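Local atomic coordinates of alpha-rhamnosidase (Dictyoglomus thermophilum, PDB entry 6I60), a protein that probably hydrolyses terminal non-reducing alpha-L-rhamnose residues from alpha-L-rhamnosides. Residues P51-K56 with Y113-R118; A68-V73 with W88-V93; V380-S385 with G423-E428. All coordinates share one frame; numbering follows the deposited sequence.

Contacts 1 and 2 belong to the N-terminal immunoglobulin domain, whereas contact 3 lies in the concanavalin-like domain. Along the chain, contact 2 is nested inside the loop closed by contact 1, and their centres are 9 Å apart. Strands 112-120 and 68-74 run side by side in one sheet, with Arg118 N 2.9 Å from Gln70 O and Lys116 O 3.1 Å from Ile72 N, both probable hydrogen bonds. Contact 3 follows later in the sequence and touches neither: its centre is about 50 Å from that of contact 1 and about 60 Å from that of contact 2. The residues that line a 2-(2-ethoxyethoxy)ethanol pocket, Tyr656, Glu659 and Leu660, lie outside all six segments, on helix 651-672.

Contact 1. Residues P51-K56 with Y113-R118; sequences PIFSWK and YFWKVR
Phe53 and Trp115 are brought together by unlike first torsions: CG of Phe53 lies anti to its carbonyl carbon, whereas CG of Trp115 sits between the backbone N and the carbonyl carbon (chi1 70°). The two side chains run antiparallel past one another, and the phenyl edge is turned to the indole face. The geometry is that of an edge-to-face pair: the centroids of the Phe53 ring and the Trp115 six-membered ring are 4.4 Å apart and their planes meet at 61°. Phe53 CD1 makes the approach, 3.4 Å from Trp115 CD2. The rim of the same indole is met in its plane by the backbone, with Ser54 O 3.6 Å from Trp115 CH2, and Trp55 CE3 lies 4.0 Å from Trp115 CZ3. Val117 completes the contact through a CH-pi interaction, its CG2 standing 3.8 Å from the centroid of the Trp55 six-membered ring and almost on the ring normal.

No hydrogen bond joins the segments. Their strand axes pass 9.4 Å apart at -48°, too far for backbone pairing, as between the two facing sheets of an immunoglobulin-like sandwich. Strand 52-56 is central in its three-stranded sheet, and Leu35 of the adjoining strand 35-37 packs against Trp115 and Val117. In the sheet of 112-120, Val71 of strand 68-74 touches the same two residues, while Phe135 of strand 133-137 meets Phe53 edge-to-face.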
# COMPACT_ATOMS: atom_id res chain seq x y z
N PRO A 51 -21.22 4.87 -0.53
CA PRO A 51 -19.90 5.05 0.07
C PRO A 51 -19.88 4.65 1.54
O PRO A 51 -20.92 4.39 2.17
CB PRO A 51 -19.63 6.55 -0.10
CG PRO A 51 -20.98 7.16 -0.21
CD PRO A 51 -21.84 6.15 -0.92
N ILE A 52 -18.68 4.60 2.10
CA ILE A 52 -18.45 4.20 3.48
C ILE A 52 -18.19 5.44 4.32
O ILE A 52 -17.36 6.29 3.95
CB ILE A 52 -17.28 3.20 3.59
CG1 ILE A 52 -17.55 1.97 2.71
CG2 ILE A 52 -17.06 2.80 5.04
CD1 ILE A 52 -18.59 1.03 3.27
N PHE A 53 -18.88 5.56 5.45
CA PHE A 53 -18.72 6.66 6.38
C PHE A 53 -18.07 6.16 7.66
O PHE A 53 -18.33 5.04 8.11
CB PHE A 53 -20.06 7.32 6.70
CG PHE A 53 -20.67 8.06 5.54
CD1 PHE A 53 -20.35 9.38 5.29
CD2 PHE A 53 -21.58 7.42 4.71
CE1 PHE A 53 -20.91 10.05 4.22
CE2 PHE A 53 -22.14 8.09 3.64
CZ PHE A 53 -21.81 9.41 3.39
N SER A 54 -17.21 6.99 8.26
CA SER A 54 -16.50 6.62 9.47
C SER A 54 -16.22 7.86 10.30
O SER A 54 -16.26 8.99 9.79
CB SER A 54 -15.19 5.89 9.14
OG SER A 54 -14.57 6.44 7.99
N TRP A 55 -15.94 7.65 11.58
CA TRP A 55 -15.67 8.74 12.51
C TRP A 55 -14.97 8.18 13.74
O TRP A 55 -15.06 6.99 14.04
CB TRP A 55 -16.95 9.47 12.91
CG TRP A 55 -17.99 8.55 13.47
CD1 TRP A 55 -18.07 8.08 14.75
CD2 TRP A 55 -19.10 7.98 12.76
NE1 TRP A 55 -19.17 7.26 14.88
CE2 TRP A 55 -19.82 7.18 13.68
CE3 TRP A 55 -19.57 8.08 11.45
CZ2 TRP A 55 -20.96 6.48 13.32
CZ3 TRP A 55 -20.70 7.39 11.09
CH2 TRP A 55 -21.39 6.60 12.03
N LYS A 56 -14.27 9.07 14.44
CA LYS A 56 -13.59 8.74 15.69
C LYS A 56 -14.29 9.44 16.86
O LYS A 56 -15.03 10.40 16.68
CB LYS A 56 -12.12 9.16 15.63
CG LYS A 56 -11.33 8.48 14.52
CD LYS A 56 -9.98 9.13 14.32
CE LYS A 56 -9.16 8.40 13.26
NZ LYS A 56 -8.92 6.98 13.62
N TYR A 113 -22.62 16.82 -1.39
CA TYR A 113 -23.45 16.50 -0.24
C TYR A 113 -22.75 16.90 1.05
O TYR A 113 -21.54 17.10 1.09
CB TYR A 113 -23.80 15.01 -0.21
CG TYR A 113 -24.52 14.52 -1.44
CD1 TYR A 113 -23.82 14.10 -2.56
CD2 TYR A 113 -25.91 14.49 -1.49
CE1 TYR A 113 -24.48 13.66 -3.70
CE2 TYR A 113 -26.58 14.05 -2.62
CZ TYR A 113 -25.86 13.63 -3.72
OH TYR A 113 -26.52 13.19 -4.84
N PHE A 114 -23.55 17.02 2.11
CA PHE A 114 -23.07 17.39 3.43
C PHE A 114 -23.56 16.35 4.44
O PHE A 114 -24.63 15.76 4.26
CB PHE A 114 -23.55 18.79 3.84
CG PHE A 114 -23.34 19.84 2.78
CD1 PHE A 114 -24.23 19.98 1.73
CD2 PHE A 114 -22.24 20.69 2.84
CE1 PHE A 114 -24.03 20.94 0.75
CE2 PHE A 114 -22.04 21.65 1.87
CZ PHE A 114 -22.93 21.78 0.83
N TRP A 115 -22.78 16.14 5.50
CA TRP A 115 -23.18 15.15 6.49
C TRP A 115 -22.54 15.46 7.84
O TRP A 115 -21.37 15.84 7.91
CB TRP A 115 -22.82 13.73 6.05
CG TRP A 115 -21.35 13.40 6.03
CD1 TRP A 115 -20.40 13.95 5.23
CD2 TRP A 115 -20.68 12.43 6.85
NE1 TRP A 115 -19.17 13.39 5.50
CE2 TRP A 115 -19.32 12.45 6.49
CE3 TRP A 115 -21.10 11.55 7.86
CZ2 TRP A 115 -18.37 11.63 7.10
CZ3 TRP A 115 -20.16 10.73 8.46
CH2 TRP A 115 -18.82 10.78 8.08
N LYS A 116 -23.34 15.31 8.89
CA LYS A 116 -22.89 15.36 10.28
C LYS A 116 -23.29 14.05 10.96
O LYS A 116 -23.98 13.22 10.39
CB LYS A 116 -23.49 16.56 11.02
CG LYS A 116 -23.98 17.68 10.12
CD LYS A 116 -24.99 18.56 10.83
CE LYS A 116 -26.34 17.87 10.95
NZ LYS A 116 -27.35 18.74 11.63
N VAL A 117 -22.84 13.88 12.20
CA VAL A 117 -23.15 12.66 12.94
C VAL A 117 -23.11 12.95 14.43
O VAL A 117 -22.29 13.74 14.90
CB VAL A 117 -22.19 11.51 12.54
CG1 VAL A 117 -20.78 11.78 13.02
CG2 VAL A 117 -22.70 10.18 13.08
N ARG A 118 -24.02 12.31 15.17
CA ARG A 118 -24.02 12.30 16.62
C ARG A 118 -23.79 10.88 17.11
O ARG A 118 -23.99 9.91 16.38
CB ARG A 118 -25.34 12.83 17.19
CG ARG A 118 -25.68 14.25 16.80
CD ARG A 118 -26.94 14.73 17.51
NE ARG A 118 -28.05 13.79 17.38
CZ ARG A 118 -29.33 14.15 17.29
NH1 ARG A 118 -29.67 15.43 17.32
NH2 ARG A 118 -30.28 13.23 17.18

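Contact 2. Residues A68-V73 with W88-V93; sequences AYQVIV and WDTGKV
Val73 and Trp88 open the backbone pairing as an antiparallel hydrogen-bonded pair, with Val73 N 2.9 Å from Trp88 O and the reciprocal bond also made. At the far end Tyr69 and Val93 pair likewise, Val93 N lying 2.7 Å from Tyr69 O. The register shifts by one residue between these two points, where the chain from Thr90 on is no longer regular strand.

Side-chain hydrogen bonds bridge the slip. Thr90 OG1, set between its own backbone N and carbonyl carbon (chi1 69°), accepts from Val71 N at 3.3 Å and donates to Gly91 O. Asp89 OD1 takes two donors: Gly91 N at 3.0 Å, which makes an Asx turn, and Gln70 NE2 at 3.3 Å, which comes from the syn side 27° out of the carboxylate plane. Replacing Asp89 by an alanine would probably leave both Gln70 NE2 and Gly91 N without this acceptor and the turn less firmly held. Gly91 itself has a phi of 71°, a value that suits a residue with no side chain.

Apolar contacts fill the rest. Val93 CB stands over one face of the Tyr69 ring, 3.9 Å from its centroid, in a CH-pi interaction, and Val73 CB lies 3.7 Å from Trp88 CB. Lys92 lays its aliphatic chain by Ala68 and spends its charge on Asp124.

The chemistry implies that this sheet edge is held by backbone pairing at both ends, while a threonine hydroxyl, an aspartate carboxylate and a weak backbone bond from Thr90 N to Val71 O join it in between.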
# COMPACT_ATOMS: atom_id res chain seq x y z
N ALA A 68 -24.98 4.22 20.35
CA ALA A 68 -25.90 4.59 19.28
C ALA A 68 -25.29 5.73 18.47
O ALA A 68 -24.48 6.50 18.98
CB ALA A 68 -27.27 5.01 19.84
N TYR A 69 -25.69 5.81 17.20
CA TYR A 69 -25.24 6.88 16.32
C TYR A 69 -26.40 7.33 15.44
O TYR A 69 -27.41 6.63 15.30
CB TYR A 69 -24.05 6.44 15.45
CG TYR A 69 -24.41 5.45 14.36
CD1 TYR A 69 -24.80 5.88 13.10
CD2 TYR A 69 -24.36 4.08 14.60
CE1 TYR A 69 -25.14 4.98 12.11
CE2 TYR A 69 -24.68 3.17 13.61
CZ TYR A 69 -25.08 3.63 12.37
OH TYR A 69 -25.41 2.72 11.39
N GLN A 70 -26.23 8.50 14.83
CA GLN A 70 -27.19 9.02 13.87
C GLN A 70 -26.46 9.96 12.93
O GLN A 70 -25.88 10.95 13.38
CB GLN A 70 -28.35 9.74 14.55
CG GLN A 70 -29.30 10.42 13.57
CD GLN A 70 -30.09 11.54 14.21
OE1 GLN A 70 -30.04 11.74 15.42
NE2 GLN A 70 -30.84 12.28 13.39
N VAL A 71 -26.49 9.66 11.63
CA VAL A 71 -25.84 10.48 10.62
C VAL A 71 -26.92 11.08 9.72
O VAL A 71 -27.86 10.39 9.32
CB VAL A 71 -24.81 9.67 9.81
CG1 VAL A 71 -25.39 8.34 9.38
CG2 VAL A 71 -24.34 10.47 8.60
N ILE A 72 -26.79 12.37 9.44
CA ILE A 72 -27.73 13.10 8.60
C ILE A 72 -27.00 13.51 7.33
O ILE A 72 -25.90 14.06 7.41
CB ILE A 72 -28.30 14.33 9.33
CG1 ILE A 72 -29.26 13.89 10.43
CG2 ILE A 72 -28.97 15.27 8.34
CD1 ILE A 72 -30.28 14.93 10.83
N VAL A 73 -27.59 13.23 6.17
CA VAL A 73 -27.01 13.67 4.91
C VAL A 73 -28.03 14.56 4.22
O VAL A 73 -29.21 14.22 4.15
CB VAL A 73 -26.60 12.48 4.02
CG1 VAL A 73 -25.98 12.99 2.69
CG2 VAL A 73 -25.68 11.54 4.82
N TRP A 88 -30.58 11.61 3.56
CA TRP A 88 -30.47 10.48 4.47
C TRP A 88 -30.67 10.95 5.91
O TRP A 88 -30.21 12.02 6.30
CB TRP A 88 -29.11 9.78 4.36
CG TRP A 88 -29.15 8.34 4.86
CD1 TRP A 88 -30.27 7.59 5.07
CD2 TRP A 88 -28.04 7.51 5.21
NE1 TRP A 88 -29.92 6.33 5.52
CE2 TRP A 88 -28.56 6.26 5.61
CE3 TRP A 88 -26.65 7.69 5.22
CZ2 TRP A 88 -27.74 5.21 6.02
CZ3 TRP A 88 -25.84 6.64 5.62
CH2 TRP A 88 -26.39 5.42 6.02
N ASP A 89 -31.36 10.11 6.69
CA ASP A 89 -31.52 10.33 8.12
C ASP A 89 -31.74 8.97 8.77
O ASP A 89 -32.84 8.42 8.72
CB ASP A 89 -32.68 11.28 8.42
CG ASP A 89 -32.70 11.74 9.87
OD1 ASP A 89 -32.26 10.97 10.75
OD2 ASP A 89 -33.15 12.88 10.12
N THR A 90 -30.67 8.42 9.37
CA THR A 90 -30.76 7.10 9.98
C THR A 90 -31.56 7.10 11.27
O THR A 90 -32.08 6.05 11.67
CB THR A 90 -29.36 6.56 10.27
OG1 THR A 90 -28.75 7.33 11.31
CG2 THR A 90 -28.50 6.63 9.03
N GLY A 91 -31.69 8.25 11.94
CA GLY A 91 -32.25 8.24 13.26
C GLY A 91 -31.27 7.62 14.24
O GLY A 91 -30.14 7.26 13.90
N LYS A 92 -31.72 7.49 15.49
CA LYS A 92 -30.91 6.87 16.53
C LYS A 92 -30.75 5.39 16.22
O LYS A 92 -31.63 4.58 16.52
CB LYS A 92 -31.54 7.08 17.90
CG LYS A 92 -30.73 6.49 19.05
CD LYS A 92 -31.20 7.03 20.39
CE LYS A 92 -30.70 6.16 21.53
NZ LYS A 92 -30.83 6.86 22.84
N VAL A 93 -29.62 5.03 15.61
CA VAL A 93 -29.31 3.65 15.28
C VAL A 93 -28.58 3.02 16.46
O VAL A 93 -27.48 3.45 16.82
CB VAL A 93 -28.47 3.56 14.00
CG1 VAL A 93 -27.96 2.14 13.81
CG2 VAL A 93 -29.27 4.00 12.80

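Contact 3. Residues V380-S385 with G423-E428; sequences VRTNES and GYEEYE
Val380 and Glu425 pair at the edge of a four-stranded antiparallel sheet of the concanavalin-like domain, where the end of strand 375-380 meets the outermost strand 425-427. The bridge is a hydrogen-bonded antiparallel pair: Val380 N lies 2.9 Å from Glu425 O, and Glu425 N lies 3.0 Å from Val380 O.

The two side chains share one face of the sheet and cross at a slant, Val380 CG2 touching Glu425 CB at 3.6 Å. Beyond CB the glutamate bends (chi2 148°), which carries its carboxylate back beside Thr382 CG2. That buried group is richly satisfied: Tyr417 OH and Lys420 N bond to OE1, and Gly421 N and Glu422 N bond to OE2, so the surrounding donors would probably stabilise its negative charge.

Arg381 and Tyr424 behave differently. These exposed side chains lie alongside each other and point the same way, the tyrosine extended with CG anti to the backbone N (chi1 176°). Tyr424 CD1 comes over one face of the guanidinium, 3.7 Å from Arg381 NH1. The flat groups are turned 46° apart, which argues against a parallel stack. Arg381 NH2 has its own partner, a salt bridge to Asp452, so the same guanidinium is held at one nitrogen while another brushes the ring.

Where the pairing ends, Gly423 O meets the root of the arginine, 3.3 Å from Arg381 CB. Within its own segment Thr382 OG1 donates to Glu384 O. A water molecule links the segments: it donates to Glu425 OE2 at 2.7 Å and to Val380 O, and accepts from Thr382 N at 3.1 Å.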
# COMPACT_ATOMS: atom_id res chain seq x y z
N VAL A 380 20.86 23.57 -14.16
CA VAL A 380 21.93 23.75 -15.13
C VAL A 380 22.08 25.23 -15.46
O VAL A 380 21.12 26.00 -15.38
CB VAL A 380 21.69 22.92 -16.41
CG1 VAL A 380 21.20 21.52 -16.06
CG2 VAL A 380 20.70 23.61 -17.33
N ARG A 381 23.30 25.62 -15.80
CA ARG A 381 23.61 26.98 -16.24
C ARG A 381 24.58 26.86 -17.41
O ARG A 381 25.76 26.57 -17.22
CB ARG A 381 24.22 27.81 -15.11
CG ARG A 381 23.33 27.97 -13.89
CD ARG A 381 24.14 28.31 -12.65
NE ARG A 381 23.86 27.41 -11.54
CZ ARG A 381 23.03 27.69 -10.55
NH1 ARG A 381 22.39 28.85 -10.52
NH2 ARG A 381 22.83 26.81 -9.58
N THR A 382 24.07 27.07 -18.62
CA THR A 382 24.89 26.75 -19.79
C THR A 382 24.98 27.88 -20.80
O THR A 382 26.05 28.09 -21.37
CB THR A 382 24.34 25.49 -20.48
OG1 THR A 382 24.91 25.37 -21.78
CG2 THR A 382 22.82 25.56 -20.59
N ASN A 383 23.88 28.60 -21.05
CA ASN A 383 23.81 29.66 -22.05
C ASN A 383 23.96 29.13 -23.48
O ASN A 383 23.39 29.69 -24.41
CB ASN A 383 24.86 30.75 -21.78
CG ASN A 383 24.27 31.98 -21.12
OD1 ASN A 383 23.06 32.16 -21.10
ND2 ASN A 383 25.14 32.83 -20.58
N GLU A 384 24.72 28.05 -23.65
CA GLU A 384 24.86 27.40 -24.95
C GLU A 384 23.75 26.37 -25.12
O GLU A 384 23.49 25.56 -24.22
CB GLU A 384 26.23 26.73 -25.08
N SER A 385 23.09 26.40 -26.28
CA SER A 385 21.96 25.53 -26.55
C SER A 385 22.41 24.23 -27.21
O SER A 385 23.39 24.20 -27.96
CB SER A 385 20.94 26.23 -27.44
OG SER A 385 19.67 25.61 -27.34
N GLY A 423 20.63 30.47 -19.56
CA GLY A 423 21.38 30.84 -18.39
C GLY A 423 21.04 30.06 -17.14
O GLY A 423 21.92 29.86 -16.28
N TYR A 424 19.80 29.61 -17.00
CA TYR A 424 19.40 28.79 -15.85
C TYR A 424 18.19 27.96 -16.25
O TYR A 424 17.18 28.52 -16.69
CB TYR A 424 19.07 29.66 -14.64
CG TYR A 424 18.57 28.88 -13.45
CD1 TYR A 424 19.45 28.18 -12.63
CD2 TYR A 424 17.21 28.81 -13.16
CE1 TYR A 424 18.99 27.46 -11.54
CE2 TYR A 424 16.74 28.09 -12.08
CZ TYR A 424 17.64 27.41 -11.28
OH TYR A 424 17.18 26.69 -10.20
N GLU A 425 18.30 26.64 -16.10
CA GLU A 425 17.21 25.74 -16.44
C GLU A 425 17.09 24.66 -15.37
O GLU A 425 18.07 24.32 -14.69
CB GLU A 425 17.41 25.08 -17.81
CG GLU A 425 17.46 26.06 -18.98
CD GLU A 425 18.37 25.59 -20.10
OE1 GLU A 425 18.09 24.51 -20.68
OE2 GLU A 425 19.36 26.29 -20.40
N GLU A 426 15.88 24.12 -15.22
CA GLU A 426 15.61 23.02 -14.32
C GLU A 426 14.85 21.93 -15.06
O GLU A 426 14.07 22.22 -15.98
CB GLU A 426 14.80 23.47 -13.09
CG GLU A 426 15.50 24.50 -12.22
CD GLU A 426 14.66 24.91 -11.03
OE1 GLU A 426 15.05 25.87 -10.33
OE2 GLU A 426 13.62 24.27 -10.79
N TYR A 427 15.08 20.68 -14.68
CA TYR A 427 14.41 19.57 -15.33
C TYR A 427 14.14 18.45 -14.33
O TYR A 427 15.03 18.09 -13.55
CB TYR A 427 15.24 19.02 -16.50
CG TYR A 427 14.82 17.64 -16.92
CD1 TYR A 427 13.59 17.42 -17.52
CD2 TYR A 427 15.65 16.54 -16.71
CE1 TYR A 427 13.19 16.15 -17.90
CE2 TYR A 427 15.26 15.27 -17.09
CZ TYR A 427 14.03 15.08 -17.68
OH TYR A 427 13.64 13.82 -18.06
N GLU A 428 12.92 17.92 -14.36
CA GLU A 428 12.55 16.69 -13.68
C GLU A 428 11.76 15.82 -14.65
O GLU A 428 10.93 16.33 -15.41
CB GLU A 428 11.70 16.95 -12.42
CG GLU A 428 11.91 18.29 -11.75
CD GLU A 428 10.99 18.49 -10.56
OE1 GLU A 428 10.55 19.64 -10.33
OE2 GLU A 428 10.70 17.50 -9.85
O HOH W 1 21.01 27.22 -18.41